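Local structure of glutathione peroxidase-like protein (Trypanosoma brucei, 3DWV) at residues T107-K110 with P114-A117; S24-F29 with F153-D158. The protein probably reduces hydroperoxides with electrons from tryparedoxin, as a glutathione peroxidase-type enzyme built on the thioredoxin fold. The protein carries 1 engineered substitution. All coordinates share one frame; numbering follows the deposited sequence.

Interaction 1 of 2, residues T107-K110 with P114-A117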
loop_
_atom_site.group_PDB
_atom_site.type_symbol
_atom_site.label_atom_id
_atom_site.label_comp_id
_atom_site.label_asym_id
_atom_site.label_seq_id
_atom_site.Cartn_x
_atom_site.Cartn_y
_atom_site.Cartn_z
ATOM N N THR A 107 -8.329 8.479 14.692
ATOM C CA THR A 107 -9.254 9.220 13.833
ATOM C C THR A 107 -9.024 8.906 12.363
ATOM O O THR A 107 -8.108 8.180 11.931
ATOM C CB THR A 107 -9.046 10.710 14.153
ATOM O OG1 THR A 107 -7.678 11.030 13.814
ATOM C CG2 THR A 107 -9.204 11.051 15.614
ATOM N N LYS A 108 -9.910 9.436 11.518
ATOM C CA LYS A 108 -9.860 9.173 10.082
ATOM C C LYS A 108 -8.494 9.487 9.496
ATOM O O LYS A 108 -7.983 10.578 9.666
ATOM C CB LYS A 108 -10.921 10.027 9.347
ATOM C CG LYS A 108 -10.929 9.706 7.865
ATOM C CD LYS A 108 -11.721 10.704 7.017
ATOM C CE LYS A 108 -12.120 10.071 5.689
ATOM N NZ LYS A 108 -13.471 10.487 5.179
ATOM N N PHE A 109 -7.884 8.557 8.792
ATOM C CA PHE A 109 -6.691 8.775 8.020
ATOM C C PHE A 109 -6.882 9.850 6.934
ATOM O O PHE A 109 -7.912 9.778 6.242
ATOM C CB PHE A 109 -6.280 7.461 7.338
ATOM C CG PHE A 109 -4.930 7.659 6.652
ATOM C CD1 PHE A 109 -3.797 7.957 7.424
ATOM C CD2 PHE A 109 -4.806 7.595 5.279
ATOM C CE1 PHE A 109 -2.571 8.155 6.824
ATOM C CE2 PHE A 109 -3.547 7.742 4.697
ATOM C CZ PHE A 109 -2.436 8.032 5.452
ATOM N N LYS A 110 -5.891 10.739 6.889
ATOM C CA LYS A 110 -5.807 11.820 5.908
ATOM C C LYS A 110 -4.413 11.943 5.314
ATOM O O LYS A 110 -3.403 11.824 6.014
ATOM C CB LYS A 110 -6.134 13.196 6.531
ATOM C CG LYS A 110 -7.561 13.366 7.035
ATOM C CD LYS A 110 -7.865 14.721 7.621
ATOM C CE LYS A 110 -6.936 15.369 8.600
ATOM N NZ LYS A 110 -6.777 14.785 9.958
ATOM N N PRO A 114 -3.658 9.895 -2.987
ATOM C CA PRO A 114 -4.948 9.197 -3.042
ATOM C C PRO A 114 -5.126 8.055 -2.052
ATOM O O PRO A 114 -4.256 7.207 -1.842
ATOM C CB PRO A 114 -4.984 8.606 -4.463
ATOM C CG PRO A 114 -4.154 9.609 -5.236
ATOM C CD PRO A 114 -2.965 9.830 -4.296
ATOM N N ILE A 115 -6.352 8.058 -1.496
ATOM C CA ILE A 115 -6.747 6.988 -0.579
ATOM C C ILE A 115 -7.958 6.288 -1.188
ATOM O O ILE A 115 -8.916 6.910 -1.659
ATOM C CB ILE A 115 -7.092 7.475 0.831
ATOM C CG1 ILE A 115 -5.989 8.342 1.441
ATOM C CG2 ILE A 115 -7.443 6.330 1.761
ATOM C CD1 ILE A 115 -6.446 9.251 2.549
ATOM N N MET A 116 -7.865 4.978 -1.181
ATOM C CA MET A 116 -8.876 4.169 -1.860
ATOM C C MET A 116 -9.966 3.750 -0.880
ATOM O O MET A 116 -9.909 4.031 0.330
ATOM C CB MET A 116 -8.205 2.990 -2.578
ATOM C CG MET A 116 -7.105 3.424 -3.561
ATOM S SD MET A 116 -7.735 4.264 -5.039
ATOM C CE MET A 116 -7.196 5.951 -4.770
ATOM N N ALA A 117 -11.007 3.081 -1.417
ATOM C CA ALA A 117 -11.998 2.515 -0.492
ATOM C C ALA A 117 -11.407 1.391 0.360
ATOM O O ALA A 117 -10.465 0.725 -0.136
ATOM C CB ALA A 117 -13.172 1.922 -1.271
#

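Interaction 2 of 2, residues S24-F29 with F153-D158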
loop_
_atom_site.group_PDB
_atom_site.type_symbol
_atom_site.label_atom_id
_atom_site.label_comp_id
_atom_site.label_asym_id
_atom_site.label_seq_id
_atom_site.Cartn_x
_atom_site.Cartn_y
_atom_site.Cartn_z
ATOM N N SER A 24 -0.487 -10.359 -14.616
ATOM C CA SER A 24 0.875 -10.015 -14.972
ATOM C C SER A 24 1.227 -8.579 -14.562
ATOM O O SER A 24 2.357 -8.139 -14.761
ATOM C CB SER A 24 1.083 -10.159 -16.485
ATOM O OG SER A 24 0.318 -9.183 -17.186
ATOM N N SER A 25 0.226 -7.869 -14.016
ATOM C CA SER A 25 0.495 -6.532 -13.476
ATOM C C SER A 25 -0.633 -6.104 -12.534
ATOM O O SER A 25 -1.685 -6.734 -12.564
ATOM C CB SER A 25 0.676 -5.467 -14.551
ATOM O OG SER A 25 -0.520 -4.907 -15.013
ATOM N N ILE A 26 -0.402 -5.027 -11.771
ATOM C CA ILE A 26 -1.524 -4.579 -10.902
ATOM C C ILE A 26 -2.724 -4.111 -11.687
ATOM O O ILE A 26 -3.850 -4.000 -11.196
ATOM C CB ILE A 26 -1.037 -3.417 -10.010
ATOM C CG1 ILE A 26 -0.612 -2.167 -10.801
ATOM C CG2 ILE A 26 0.055 -3.889 -9.059
ATOM C CD1 ILE A 26 -0.415 -0.953 -9.920
ATOM N N PHE A 27 -2.523 -3.758 -12.950
ATOM C CA PHE A 27 -3.586 -3.104 -13.747
ATOM C C PHE A 27 -4.638 -4.120 -14.158
ATOM O O PHE A 27 -5.619 -3.759 -14.829
ATOM C CB PHE A 27 -2.987 -2.391 -14.978
ATOM C CG PHE A 27 -1.970 -1.331 -14.547
ATOM C CD1 PHE A 27 -2.362 -0.259 -13.772
ATOM C CD2 PHE A 27 -0.644 -1.442 -14.922
ATOM C CE1 PHE A 27 -1.447 0.704 -13.375
ATOM C CE2 PHE A 27 0.279 -0.485 -14.547
ATOM C CZ PHE A 27 -0.130 0.574 -13.773
ATOM N N ASP A 28 -4.424 -5.380 -13.797
ATOM C CA ASP A 28 -5.407 -6.429 -14.034
ATOM C C ASP A 28 -6.503 -6.439 -12.948
ATOM O O ASP A 28 -7.365 -7.319 -13.037
ATOM C CB ASP A 28 -4.742 -7.815 -14.121
ATOM C CG ASP A 28 -3.940 -8.074 -15.377
ATOM O OD1 ASP A 28 -4.368 -7.665 -16.475
ATOM O OD2 ASP A 28 -2.877 -8.733 -15.285
ATOM N N PHE A 29 -6.429 -5.540 -11.958
ATOM C CA PHE A 29 -7.250 -5.621 -10.758
ATOM C C PHE A 29 -8.178 -4.428 -10.609
ATOM O O PHE A 29 -7.822 -3.328 -11.036
ATOM C CB PHE A 29 -6.347 -5.792 -9.508
ATOM C CG PHE A 29 -5.506 -7.054 -9.600
ATOM C CD1 PHE A 29 -6.020 -8.246 -9.102
ATOM C CD2 PHE A 29 -4.235 -7.091 -10.178
ATOM C CE1 PHE A 29 -5.324 -9.436 -9.188
ATOM C CE2 PHE A 29 -3.509 -8.275 -10.281
ATOM C CZ PHE A 29 -4.065 -9.475 -9.797
ATOM N N PHE A 153 4.377 -1.754 -1.336
ATOM C CA PHE A 153 4.915 -2.425 -2.484
ATOM C C PHE A 153 5.349 -1.379 -3.509
ATOM O O PHE A 153 4.576 -0.497 -3.866
ATOM C CB PHE A 153 3.915 -3.366 -3.156
ATOM C CG PHE A 153 3.488 -4.498 -2.207
ATOM C CD1 PHE A 153 2.455 -4.302 -1.281
ATOM C CD2 PHE A 153 4.172 -5.716 -2.303
ATOM C CE1 PHE A 153 2.129 -5.375 -0.468
ATOM C CE2 PHE A 153 3.841 -6.762 -1.456
ATOM C CZ PHE A 153 2.838 -6.560 -0.524
ATOM N N LEU A 154 6.597 -1.501 -3.963
ATOM C CA LEU A 154 7.077 -0.701 -5.087
ATOM C C LEU A 154 6.748 -1.397 -6.416
ATOM O O LEU A 154 7.057 -2.581 -6.594
ATOM C CB LEU A 154 8.567 -0.486 -4.982
ATOM C CG LEU A 154 9.211 0.459 -5.980
ATOM C CD1 LEU A 154 8.717 1.896 -5.930
ATOM C CD2 LEU A 154 10.724 0.465 -5.710
ATOM N N ILE A 155 6.093 -0.648 -7.284
ATOM C CA ILE A 155 5.583 -1.135 -8.558
ATOM C C ILE A 155 6.393 -0.503 -9.703
ATOM O O ILE A 155 6.621 0.737 -9.674
ATOM C CB ILE A 155 4.114 -0.718 -8.688
ATOM C CG1 ILE A 155 3.273 -1.044 -7.433
ATOM C CG2 ILE A 155 3.544 -1.303 -9.973
ATOM C CD1 ILE A 155 3.300 -2.495 -6.995
ATOM N N ASP A 156 6.830 -1.266 -10.690
ATOM C CA ASP A 156 7.631 -0.670 -11.783
ATOM C C ASP A 156 6.756 -0.016 -12.846
ATOM O O ASP A 156 5.532 0.053 -12.704
ATOM C CB ASP A 156 8.625 -1.703 -12.307
ATOM C CG ASP A 156 8.047 -2.817 -13.140
ATOM O OD1 ASP A 156 6.862 -2.729 -13.517
ATOM O OD2 ASP A 156 8.730 -3.839 -13.463
ATOM N N ARG A 157 7.374 0.487 -13.919
ATOM C CA ARG A 157 6.770 1.137 -15.056
ATOM C C ARG A 157 5.727 0.276 -15.771
ATOM O O ARG A 157 4.828 0.873 -16.395
ATOM C CB ARG A 157 7.795 1.575 -16.125
ATOM C CG ARG A 157 9.111 2.138 -15.625
ATOM C CD ARG A 157 10.003 2.764 -16.694
ATOM N NE ARG A 157 11.440 2.704 -16.481
ATOM C CZ ARG A 157 12.407 3.602 -16.560
ATOM N NH1 ARG A 157 12.176 4.870 -16.888
ATOM N NH2 ARG A 157 13.687 3.276 -16.309
ATOM N N ASP A 158 5.826 -1.047 -15.690
ATOM C CA ASP A 158 4.936 -2.037 -16.266
ATOM C C ASP A 158 3.824 -2.522 -15.322
ATOM O O ASP A 158 3.056 -3.432 -15.683
ATOM C CB ASP A 158 5.698 -3.296 -16.706
ATOM C CG ASP A 158 6.751 -3.012 -17.747
ATOM O OD1 ASP A 158 6.429 -2.254 -18.684
ATOM O OD2 ASP A 158 7.880 -3.533 -17.618
#

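Interaction 1 of 2, residues T107-K110 with P114-A117
Ile-115 meets Phe-109 within one irregular loop of the thioredoxin fold, in the connection between helix 100-103 and helix 128-136, and the pair illustrates how an aliphatic side chain can link two arms of a loop lacking regular secondary structure. Within this loop, 107-110 directly follows Cys-106, the partner of Cys-58 in the disulfide of the oxidized protein. Along 114-117, Pro-114 comes first and turns to the sheet: its ring packs on Thr-81 and Leu-83, while its backbone bonds to Ala-84 of the edge strand 81-86.

Ile-115 carries the contact. Its CG1 is anti to the carbonyl carbon (chi1 -52°) and the chain nearly extended beyond it (chi2 158°), which puts its delta methyl against the Phe-109 ring. Two conformers of this residue are modelled, and the contacts described belong to one of them. In that conformer Ile-115 CD1 lies 3.6 Å from Phe-109 CD2, approaching the ring obliquely, near CD2 and CE2. Ile-115 CG1 follows behind, at 4.1 Å from Phe-109 CE2. The ring is brought there by a CG anti to its own backbone N (chi1 -174°). All of this is dispersion between apolar groups, and the backbones remain well separated, with Lys-110 CA 8.1 Å from Ile-115 CA. The side chain of Ile-115 also rests on Pro-86.

Met-116 turns back to the fold, packing on Phe-85 and Val-31; its backbone shares Ala-84 with that of Pro-114, so the residues on both sides of Ile-115 are held to one point of the strand. Ala-117 then bonds through its backbone to Leu-32. Phe-109 therefore meets a segment whose backbone is bonded to strand 81-86; its side chain is about 9 Å from that of Cys-58, the predicted active-site residue. The same delta methyl also reaches the backbone next to the ring, with Ile-115 CD1 4.3 Å from Lys-110 CA.

Interaction 2 of 2, residues S24-F29 with F153-D158
Ile-26 and Ile-155 pack methyl against methyl beneath the N-terminal loop of this thioredoxin-fold domain, where a 3-10 turn covers the end of strand 152-155. Contact is reciprocal: Ile-26 CD1 lies 4.0 Å from Ile-155 CG2, and Ile-26 CG2 lies 4.1 Å from Ile-155 CD1. Rotation of Ile-26 CG1 into the gap between backbone N and carbonyl carbon (chi1 63°) offers both branches to the strand. Beside this pair, Ser-25 CB sits 3.3 Å from Asp-158 O, and the Phe-27 ring brings its edge near the backbone carbon of Asp-158. Over the centre of one face of that ring lies Ile-26 CG1.

The next shell shapes the backbone on either segment. Ser-25 OG accepts from Phe-27 N at 3.1 Å, an ST turn at the start of the 3-10 segment. Asp-28 OD2 accepts from Ser-24 N at 3.0 Å in a nearly straight bond (167°), tying the turn to the residues before it. On the other segment, Asp-156 OD1 forms an Asx turn, receiving Asp-158 N at 2.9 Å from above the carboxylate plane. It also accepts from Val-160 N, shaping the hairpin turn before strand 161-165.

Farther out, Ile-26 also touches Leu-129 of helix 128-136 and Ile-51 of strand 49-54, and its backbone bonds to Gly-159. The isoleucine pair thus supplies apolar packing, Asp-158 takes part through backbone atoms, and the polar side chains spend their bonds within their own turns.

Interaction 1 is a surface contact between neighbouring parts of one loop, whereas interaction 2 is largely buried and joins pieces of chain more than 120 residues apart. In sequence the first is nested within the span closed by the second; in space their centres lie 21 Å apart, on opposite sides of the chain's centre, without touching. Both work through isoleucine methyl groups, but 107-110 with 114-117 sets one against an aromatic ring beside outer strand 81-86, while 24-29 with 153-158 pairs two isoleucines over an inner strand, flanked by hydrogen-bonded turns. The same central sheet lies behind both contacts, and only interaction 1 approaches the redox cysteines.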